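Local coordinates for protein phosphoinositol-specific phospholipase C (Pseudomonas sp., PDB 5FYP) that probably cleaves phosphoinositide lipids in a calcium-dependent manner, as a bacterial phosphoinositol-specific phospholipase C, at residues 14-19 / 174-179; 167-172 / 255-260; 48-53 / 68-73. One frame throughout, in Å; residues are numbered along the deposited sequence.

Overall arrangement
The three contacts sit in a TIM-barrel-like fold. Contacts 1 and 2 lie side by side, centres about 13 Å apart, where the chain runs into the N-terminal ends of strands 20-25 and 258-262; they touch through Trp174, Ser256, Asn18 and Ile258, and their segments alternate along the chain. Contact 3 lies across the centre of the chain, its centre about 31 Å from contact 1 and 29 Å from contact 2. Its segments fall between residues 19 and 174, on strand 46-52 and the loop after strand 67-68. Strand 258-262 spans the distance: its Arg260 reaches the calcium ligand Glu48, tying contact 2 to the metal site.

Contact 1: 14-19 / 174-179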
loop_
_atom_site.group_PDB
_atom_site.type_symbol
_atom_site.label_atom_id
_atom_site.label_comp_id
_atom_site.label_asym_id
_atom_site.label_seq_id
_atom_site.Cartn_x
_atom_site.Cartn_y
_atom_site.Cartn_z
ATOM N N ASN A 14 3.142 -19.751 -5.849
ATOM C CA ASN A 14 4.565 -19.945 -6.109
ATOM C C ASN A 14 5.177 -18.835 -6.967
ATOM O O ASN A 14 6.306 -18.971 -7.417
ATOM C CB ASN A 14 4.793 -21.326 -6.729
ATOM C CG ASN A 14 6.213 -21.801 -6.570
ATOM O OD1 ASN A 14 6.903 -21.488 -5.591
ATOM N ND2 ASN A 14 6.659 -22.583 -7.538
ATOM N N THR A 15 4.472 -17.712 -7.126
ATOM C CA THR A 15 4.964 -16.603 -7.925
ATOM C C THR A 15 5.525 -15.534 -6.996
ATOM O O THR A 15 4.890 -15.182 -6.015
ATOM C CB THR A 15 3.820 -16.018 -8.764
ATOM O OG1 THR A 15 3.221 -17.054 -9.560
ATOM C CG2 THR A 15 4.255 -14.936 -9.694
ATOM N N PRO A 16 6.695 -14.943 -7.326
ATOM C CA PRO A 16 7.172 -13.775 -6.601
ATOM C C PRO A 16 6.101 -12.696 -6.534
ATOM O O PRO A 16 5.381 -12.496 -7.508
ATOM C CB PRO A 16 8.357 -13.316 -7.451
ATOM C CG PRO A 16 8.881 -14.600 -8.028
ATOM C CD PRO A 16 7.626 -15.335 -8.402
ATOM N N PHE A 17 6.025 -11.991 -5.422
ATOM C CA PHE A 17 4.959 -10.999 -5.258
ATOM C C PHE A 17 4.924 -9.968 -6.372
ATOM O O PHE A 17 3.852 -9.536 -6.795
ATOM C CB PHE A 17 5.116 -10.334 -3.894
ATOM C CG PHE A 17 3.959 -9.429 -3.494
ATOM C CD1 PHE A 17 2.731 -9.951 -3.172
ATOM C CD2 PHE A 17 4.118 -8.055 -3.450
ATOM C CE1 PHE A 17 1.689 -9.124 -2.799
ATOM C CE2 PHE A 17 3.078 -7.224 -3.073
ATOM C CZ PHE A 17 1.849 -7.744 -2.745
ATOM N N ASN A 18 6.108 -9.565 -6.840
ATOM C CA ASN A 18 6.209 -8.603 -7.931
ATOM C C ASN A 18 5.728 -9.139 -9.280
ATOM O O ASN A 18 5.502 -8.356 -10.195
ATOM C CB ASN A 18 7.627 -8.059 -8.049
ATOM C CG ASN A 18 8.634 -9.160 -8.263
ATOM O OD1 ASN A 18 8.805 -10.050 -7.408
ATOM N ND2 ASN A 18 9.377 -9.071 -9.348
ATOM N N GLY A 19 5.591 -10.464 -9.392
ATOM C CA GLY A 19 5.021 -11.081 -10.599
ATOM C C GLY A 19 3.548 -11.352 -10.542
ATOM O O GLY A 19 3.038 -12.050 -11.441
ATOM N N TRP A 174 10.855 -10.657 -5.470
ATOM C CA TRP A 174 10.340 -10.612 -4.096
ATOM C C TRP A 174 10.074 -12.038 -3.603
ATOM O O TRP A 174 9.932 -12.964 -4.410
ATOM C CB TRP A 174 9.032 -9.822 -4.053
ATOM C CG TRP A 174 9.166 -8.346 -4.277
ATOM C CD1 TRP A 174 9.826 -7.709 -5.290
ATOM C CD2 TRP A 174 8.552 -7.307 -3.491
ATOM N NE1 TRP A 174 9.682 -6.343 -5.165
ATOM C CE2 TRP A 174 8.899 -6.071 -4.077
ATOM C CE3 TRP A 174 7.743 -7.300 -2.339
ATOM C CZ2 TRP A 174 8.493 -4.865 -3.551
ATOM C CZ3 TRP A 174 7.336 -6.095 -1.821
ATOM C CH2 TRP A 174 7.739 -4.893 -2.412
ATOM N N PRO A 175 9.886 -12.211 -2.277
ATOM C CA PRO A 175 9.352 -13.486 -1.808
ATOM C C PRO A 175 8.024 -13.801 -2.503
ATOM O O PRO A 175 7.283 -12.907 -2.957
ATOM C CB PRO A 175 9.154 -13.253 -0.305
ATOM C CG PRO A 175 10.101 -12.121 0.025
ATOM C CD PRO A 175 10.034 -11.248 -1.184
ATOM N N THR A 176 7.723 -15.087 -2.568
ATOM C CA THR A 176 6.485 -15.525 -3.215
ATOM C C THR A 176 5.288 -15.244 -2.333
ATOM O O THR A 176 5.419 -14.999 -1.118
ATOM C CB THR A 176 6.490 -17.032 -3.558
ATOM O OG1 THR A 176 6.546 -17.735 -2.328
ATOM C CG2 THR A 176 7.672 -17.395 -4.466
ATOM N N ALA A 177 4.096 -15.314 -2.908
ATOM C CA ALA A 177 2.884 -15.223 -2.087
ATOM C C ALA A 177 2.876 -16.289 -0.988
ATOM O O ALA A 177 2.489 -15.993 0.143
ATOM C CB ALA A 177 1.645 -15.262 -2.927
ATOM N N ASN A 178 3.305 -17.507 -1.305
ATOM C CA ASN A 178 3.432 -18.557 -0.282
ATOM C C ASN A 178 4.380 -18.128 0.846
ATOM O O ASN A 178 4.080 -18.295 2.024
ATOM C CB ASN A 178 3.936 -19.857 -0.914
ATOM C CG ASN A 178 4.025 -20.972 0.081
ATOM O OD1 ASN A 178 3.028 -21.309 0.668
ATOM N ND2 ASN A 178 5.211 -21.493 0.312
ATOM N N ASP A 179 5.539 -17.570 0.483
ATOM C CA ASP A 179 6.487 -17.087 1.474
ATOM C C ASP A 179 5.848 -16.004 2.370
ATOM O O ASP A 179 6.212 -15.870 3.542
ATOM C CB ASP A 179 7.711 -16.434 0.826
ATOM C CG ASP A 179 8.608 -17.377 0.066
ATOM O OD1 ASP A 179 8.674 -18.578 0.391
ATOM O OD2 ASP A 179 9.292 -16.857 -0.872
HETATM O O HOH W 1 6.763 -20.184 -2.887
#
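Asn18 crosses Trp174 obliquely with its amide and grips that residue's backbone: Trp174 N donates to Asn18 OD1 at 2.9 Å, from a position 43° out of the amide carbonyl plane. The same oxygen also lies close to Trp174 CD1, at 3.3 Å, approaching the indole obliquely. A first torsion of 58° sets CG between the backbone N and the carbonyl carbon of Asn18, from where OD1 meets Trp174 N. Next to it, Phe17 CD2 approaches Trp174 CE3 at 3.9 Å, the two rings meeting obliquely with planes 39° apart.

The backbones provide the rest of the grip. Phe17 N donates to Pro175 O at 2.9 Å, and Ala177 N gives a longer bond of 3.2 Å to Thr15 O. These two bonds flank Pro16 and Thr176, which form a single isolated bridge, and Thr15 O also receives a CA-H contact from Thr176. The methyl CG2 of Thr176 covers Asn14 O at 3.6 Å, while Pro16 CB rests against the carbonyl oxygen of Trp174.

Thr176 is itself fixed from within its own segment. Its OG1 accepts from Asp179 N at 3.0 Å, an ST motif, and the carboxylate of Asp179 answers by accepting from Thr176 N. Farther out, Leu154 of helix 151-158 packs on Trp174 and Pro175, and the indole NE1 is bonded to Ser256 O. Ile258 of strand 258-262 touches Phe17, Asn18 and Trp174. The whole is a junction of two loops that lead into strands 20-25 and 184-189, closing the N-terminal end of a TIM-type barrel, the end opposite that where such folds carry their active sites.

Contact 2: 167-172 / 255-260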
loop_
_atom_site.group_PDB
_atom_site.type_symbol
_atom_site.label_atom_id
_atom_site.label_comp_id
_atom_site.label_asym_id
_atom_site.label_seq_id
_atom_site.Cartn_x
_atom_site.Cartn_y
_atom_site.Cartn_z
ATOM N N GLY A 167 17.451 0.570 -6.773
ATOM C CA GLY A 167 18.192 -0.000 -7.893
ATOM C C GLY A 167 18.521 -1.468 -7.750
ATOM O O GLY A 167 18.616 -2.184 -8.765
ATOM N N ASN A 168 18.712 -1.957 -6.530
ATOM C CA ASN A 168 19.074 -3.367 -6.364
ATOM C C ASN A 168 17.934 -4.329 -6.619
ATOM O O ASN A 168 18.170 -5.498 -6.906
ATOM C CB ASN A 168 19.731 -3.603 -5.019
ATOM C CG ASN A 168 21.110 -2.964 -4.927
ATOM O OD1 ASN A 168 21.724 -2.636 -5.932
ATOM N ND2 ASN A 168 21.619 -2.857 -3.731
ATOM N N LEU A 169 16.700 -3.836 -6.586
ATOM C CA LEU A 169 15.564 -4.692 -6.957
ATOM C C LEU A 169 15.538 -5.098 -8.409
ATOM O O LEU A 169 14.912 -6.101 -8.738
ATOM C CB LEU A 169 14.241 -4.039 -6.588
ATOM C CG LEU A 169 13.882 -4.189 -5.096
ATOM C CD1 LEU A 169 12.807 -3.189 -4.705
ATOM C CD2 LEU A 169 13.405 -5.590 -4.813
ATOM N N LYS A 170 16.176 -4.329 -9.287
ATOM C CA LYS A 170 16.146 -4.654 -10.700
ATOM C C LYS A 170 16.756 -6.045 -10.921
ATOM O O LYS A 170 17.874 -6.317 -10.516
ATOM C CB LYS A 170 16.902 -3.593 -11.495
ATOM C CG LYS A 170 16.796 -3.774 -12.992
ATOM C CD LYS A 170 17.686 -2.741 -13.710
ATOM C CE LYS A 170 19.125 -3.260 -13.584
ATOM N NZ LYS A 170 20.070 -2.696 -14.508
ATOM N N GLY A 171 16.002 -6.904 -11.553
ATOM C CA GLY A 171 16.471 -8.273 -11.824
ATOM C C GLY A 171 16.241 -9.236 -10.682
ATOM O O GLY A 171 16.605 -10.394 -10.784
ATOM N N LYS A 172 15.570 -8.777 -9.628
ATOM C CA LYS A 172 15.368 -9.625 -8.447
ATOM C C LYS A 172 13.882 -9.939 -8.235
ATOM O O LYS A 172 12.961 -9.217 -8.592
ATOM C CB LYS A 172 15.997 -8.968 -7.203
ATOM C CG LYS A 172 17.560 -8.939 -7.175
ATOM C CD LYS A 172 18.146 -10.202 -6.544
ATOM C CE LYS A 172 19.634 -10.220 -6.276
ATOM N NZ LYS A 172 20.442 -9.441 -7.223
ATOM N N TYR A 255 11.845 -2.937 -12.873
ATOM C CA TYR A 255 12.650 -2.699 -11.671
ATOM C C TYR A 255 12.220 -3.518 -10.462
ATOM O O TYR A 255 12.787 -3.335 -9.377
ATOM C CB TYR A 255 12.687 -1.189 -11.312
ATOM C CG TYR A 255 13.880 -0.488 -11.913
ATOM C CD1 TYR A 255 13.917 -0.131 -13.262
ATOM C CD2 TYR A 255 15.011 -0.245 -11.136
ATOM C CE1 TYR A 255 15.067 0.464 -13.778
ATOM C CE2 TYR A 255 16.130 0.346 -11.643
ATOM C CZ TYR A 255 16.175 0.676 -12.980
ATOM O OH TYR A 255 17.341 1.239 -13.447
ATOM N N SER A 256 11.247 -4.431 -10.631
ATOM C CA SER A 256 10.705 -5.192 -9.479
ATOM C C SER A 256 10.225 -4.261 -8.381
ATOM O O SER A 256 10.351 -4.556 -7.192
ATOM C CB SER A 256 11.670 -6.233 -8.955
ATOM O OG SER A 256 11.914 -7.170 -9.999
ATOM N N HIS A 257 9.634 -3.119 -8.791
ATOM C CA HIS A 257 8.888 -2.285 -7.843
ATOM C C HIS A 257 7.405 -2.582 -7.997
ATOM O O HIS A 257 6.917 -2.767 -9.104
ATOM C CB HIS A 257 9.086 -0.793 -8.135
ATOM C CG HIS A 257 10.488 -0.289 -7.950
ATOM N ND1 HIS A 257 10.753 1.048 -8.034
ATOM C CD2 HIS A 257 11.668 -0.886 -7.727
ATOM C CE1 HIS A 257 12.048 1.253 -7.875
ATOM N NE2 HIS A 257 12.631 0.095 -7.708
ATOM N N ILE A 258 6.651 -2.563 -6.896
ATOM C CA ILE A 258 5.214 -2.822 -6.974
ATOM C C ILE A 258 4.508 -1.570 -7.450
ATOM O O ILE A 258 4.466 -0.537 -6.735
ATOM C CB ILE A 258 4.639 -3.304 -5.643
ATOM C CG1 ILE A 258 5.414 -4.489 -5.084
ATOM C CG2 ILE A 258 3.162 -3.624 -5.786
ATOM C CD1 ILE A 258 5.518 -5.682 -5.999
ATOM N N GLY A 259 3.937 -1.632 -8.653
ATOM C CA GLY A 259 3.222 -0.500 -9.248
ATOM C C GLY A 259 1.756 -0.549 -8.962
ATOM O O GLY A 259 1.129 -1.599 -9.124
ATOM N N ARG A 260 1.201 0.608 -8.604
ATOM C CA ARG A 260 -0.246 0.773 -8.417
ATOM C C ARG A 260 -0.728 1.857 -9.363
ATOM O O ARG A 260 -0.098 2.914 -9.477
ATOM C CB ARG A 260 -0.579 1.146 -6.987
ATOM C CG ARG A 260 -2.069 1.296 -6.716
ATOM C CD ARG A 260 -2.366 1.221 -5.218
ATOM N NE ARG A 260 -3.771 1.402 -4.857
ATOM C CZ ARG A 260 -4.354 2.567 -4.774
ATOM N NH1 ARG A 260 -3.708 3.674 -5.123
ATOM N NH2 ARG A 260 -5.624 2.621 -4.369
HETATM O O HOH W 2 13.337 -6.835 -12.200
#
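Lys170 lays its aliphatic chain over one face of the Tyr255 ring, CD standing 4.1 Å from the ring centroid in a CH-pi contact displaced toward the phenol end. With CG anti to the backbone N (chi1 -174°), the chain crosses the ring obliquely, CB meeting Tyr255 CD2 at 3.9 Å before CD passes over the face. Gly167 CA lies at the ring edge, near its plane.

Deeper in, Leu169 CB presses on Tyr255 O at 3.2 Å and its CD1 reaches His257 CD2 at 4.0 Å. Ser256 supplies the polar link: its OG donates to Lys172 O at 2.7 Å, in the carbonyl plane, and accepts from a water that in turn takes the N-H of Gly171. This hydroxyl therefore engages the type II turn from Leu169 to Lys172 directly at Lys172 O and through the water at Gly171 N. Ser256 also ends helix 249-254 in a Schellman motif, so the turn is joined to the helix end just before strand 258-262. The ring nitrogens of His257 are bonded to Asn239 OD1 and Gln166 O. Two oxygen partners of this kind may favour a doubly protonated imidazole, while the hydroxyl-to-carbonyl link beside it requires no charge.

Contact 3: 48-53 / 68-73; sequences ELDFWD and VRHNPG. With CA (calcium ion), chain I.
Trp52 lies beneath Arg69 where strand 46-52 of the TIM-type barrel takes on a short antiparallel neighbour, Phe51 and Val68 forming a non-hydrogen-bonded pair. Starting at CB, which sits 3.6 Å from Arg69 NH2, the side chain of Trp52 runs in under the arginine. CG and CD2 lie under the guanidinium, which stacks flat on the ring system with centres 4.0 Å apart and planes at 24°, a cation-pi contact centred near the five-membered ring. CD1 meets Arg69 CG. At the edge, NE1 donates in the ring plane to Arg69 O at 2.9 Å, although the donor stands above that carbonyl's own plane. CE2 has Asn71 O over the same face as the guanidinium, and His70 O lies at the ring edge beside CZ2, near the ring plane. At the tip, CZ3 and CH2 lie under Pro72, whose CA comes to 3.5 Å from CH2 in a CH-pi contact.

Arg69 starts out away from the strand, but its first torsion of 66° and extended chain carry the guanidinium back over the indole. NH2 donates to Pro72 O at 2.9 Å, with Gln54 O and Gly79 O as further partners of the group. An alanine in place of Trp52 is likely to leave the guanidinium without its aromatic floor and Arg69 O without the indole N-H.

Farther back along the strand, Glu48 and Asp50 bind calcium together with Asn27, Asp119 and two waters, while Leu49 between them packs CD2 on Val68 CG1; Arg260 holds the other oxygen of Glu48. Asp50 OD1 binds the calcium ion at 2.3 Å, while Asp50 OD2, bonded to Tyr29 OH, accepts at 2.7 Å from a water that is itself a calcium ligand.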
loop_
_atom_site.group_PDB
_atom_site.type_symbol
_atom_site.label_atom_id
_atom_site.label_comp_id
_atom_site.label_asym_id
_atom_site.label_seq_id
_atom_site.Cartn_x
_atom_site.Cartn_y
_atom_site.Cartn_z
ATOM N N GLU A 48 -7.383 0.266 1.002
ATOM C CA GLU A 48 -6.920 1.662 1.049
ATOM C C GLU A 48 -7.614 2.390 2.188
ATOM O O GLU A 48 -8.812 2.231 2.389
ATOM C CB GLU A 48 -7.187 2.388 -0.269
ATOM C CG GLU A 48 -6.693 3.826 -0.307
ATOM C CD GLU A 48 -6.725 4.457 -1.681
ATOM O OE1 GLU A 48 -7.394 3.909 -2.576
ATOM O OE2 GLU A 48 -6.076 5.530 -1.848
ATOM N N LEU A 49 -6.841 3.232 2.870
ATOM C CA LEU A 49 -7.307 4.122 3.916
ATOM C C LEU A 49 -6.763 5.510 3.660
ATOM O O LEU A 49 -5.552 5.671 3.543
ATOM C CB LEU A 49 -6.845 3.636 5.305
ATOM C CG LEU A 49 -7.479 2.343 5.768
ATOM C CD1 LEU A 49 -6.679 1.659 6.845
ATOM C CD2 LEU A 49 -8.919 2.586 6.219
ATOM N N ASP A 50 -7.641 6.529 3.657
ATOM C CA ASP A 50 -7.206 7.926 3.628
ATOM C C ASP A 50 -7.175 8.432 5.062
ATOM O O ASP A 50 -8.194 8.325 5.774
ATOM C CB ASP A 50 -8.184 8.799 2.833
ATOM C CG ASP A 50 -8.177 8.532 1.334
ATOM O OD1 ASP A 50 -7.314 7.806 0.843
ATOM O OD2 ASP A 50 -9.081 9.078 0.651
ATOM N N PHE A 51 -6.035 8.999 5.489
ATOM C CA PHE A 51 -5.922 9.344 6.905
ATOM C C PHE A 51 -5.450 10.765 7.121
ATOM O O PHE A 51 -4.563 11.285 6.434
ATOM C CB PHE A 51 -5.094 8.298 7.671
ATOM C CG PHE A 51 -3.610 8.307 7.397
ATOM C CD1 PHE A 51 -3.041 7.680 6.287
ATOM C CD2 PHE A 51 -2.740 8.886 8.316
ATOM C CE1 PHE A 51 -1.671 7.654 6.095
ATOM C CE2 PHE A 51 -1.373 8.840 8.140
ATOM C CZ PHE A 51 -0.837 8.237 7.032
ATOM N N TRP A 52 -6.088 11.378 8.107
ATOM C CA TRP A 52 -5.973 12.812 8.435
ATOM C C TRP A 52 -5.464 12.959 9.843
ATOM O O TRP A 52 -5.832 12.201 10.756
ATOM C CB TRP A 52 -7.355 13.475 8.311
ATOM C CG TRP A 52 -7.919 13.463 6.918
ATOM C CD1 TRP A 52 -8.513 12.428 6.271
ATOM C CD2 TRP A 52 -7.878 14.542 5.981
ATOM N NE1 TRP A 52 -8.832 12.800 4.991
ATOM C CE2 TRP A 52 -8.461 14.092 4.788
ATOM C CE3 TRP A 52 -7.397 15.846 6.040
ATOM C CZ2 TRP A 52 -8.559 14.895 3.654
ATOM C CZ3 TRP A 52 -7.494 16.644 4.915
ATOM C CH2 TRP A 52 -8.065 16.162 3.738
ATOM N N ASP A 53 -4.630 13.971 10.052
ATOM C CA ASP A 53 -4.178 14.309 11.398
ATOM C C ASP A 53 -5.274 14.976 12.228
ATOM O O ASP A 53 -5.384 14.779 13.431
ATOM C CB ASP A 53 -2.984 15.265 11.312
ATOM C CG ASP A 53 -1.692 14.556 10.961
ATOM O OD1 ASP A 53 -1.672 13.769 9.989
ATOM O OD2 ASP A 53 -0.706 14.722 11.721
ATOM N N VAL A 68 -9.946 8.722 9.753
ATOM C CA VAL A 68 -10.119 8.169 8.407
ATOM C C VAL A 68 -11.404 8.739 7.817
ATOM O O VAL A 68 -12.499 8.515 8.341
ATOM C CB VAL A 68 -10.115 6.639 8.399
ATOM C CG1 VAL A 68 -10.551 6.076 7.057
ATOM C CG2 VAL A 68 -8.742 6.108 8.784
ATOM N N ARG A 69 -11.237 9.442 6.694
ATOM C CA ARG A 69 -12.337 10.052 5.940
ATOM C C ARG A 69 -11.797 10.502 4.594
ATOM O O ARG A 69 -10.565 10.596 4.415
ATOM C CB ARG A 69 -12.935 11.253 6.669
ATOM C CG ARG A 69 -11.977 12.428 6.800
ATOM C CD ARG A 69 -12.669 13.619 7.439
ATOM N NE ARG A 69 -11.763 14.771 7.549
ATOM C CZ ARG A 69 -10.857 14.919 8.496
ATOM N NH1 ARG A 69 -10.784 14.067 9.513
ATOM N NH2 ARG A 69 -9.988 15.946 8.426
ATOM N N HIS A 70 -12.701 10.858 3.691
ATOM C CA HIS A 70 -12.290 11.317 2.383
ATOM C C HIS A 70 -11.995 12.820 2.323
ATOM O O HIS A 70 -10.953 13.224 1.812
ATOM C CB HIS A 70 -13.341 10.952 1.349
ATOM C CG HIS A 70 -12.932 11.234 -0.068
ATOM N ND1 HIS A 70 -13.552 12.169 -0.847
ATOM C CD2 HIS A 70 -11.911 10.766 -0.810
ATOM C CE1 HIS A 70 -12.987 12.213 -2.038
ATOM N NE2 HIS A 70 -11.977 11.381 -2.037
ATOM N N ASN A 71 -12.922 13.618 2.818
ATOM C CA ASN A 71 -12.838 15.058 2.629
ATOM C C ASN A 71 -12.168 15.787 3.785
ATOM O O ASN A 71 -12.086 15.252 4.864
ATOM C CB ASN A 71 -14.232 15.616 2.399
ATOM C CG ASN A 71 -14.887 15.031 1.157
ATOM O OD1 ASN A 71 -15.965 14.472 1.225
ATOM N ND2 ASN A 71 -14.180 15.073 0.035
ATOM N N PRO A 72 -11.659 17.015 3.541
ATOM C CA PRO A 72 -11.001 17.747 4.630
ATOM C C PRO A 72 -11.865 17.982 5.840
ATOM O O PRO A 72 -11.357 17.970 6.953
ATOM C CB PRO A 72 -10.628 19.097 4.005
ATOM C CG PRO A 72 -10.704 18.929 2.543
ATOM C CD PRO A 72 -11.477 17.662 2.235
ATOM N N GLY A 73 -13.154 18.203 5.627
ATOM C CA GLY A 73 -14.101 18.346 6.769
ATOM C C GLY A 73 -14.342 19.802 7.262
ATOM O O GLY A 73 -15.179 20.067 8.185
HETATM CA CA CA I . -7.137 7.638 -1.460
HETATM O O HOH W 3 -8.248 9.753 -1.844
HETATM O O HOH W 4 -7.084 8.030 -3.830
#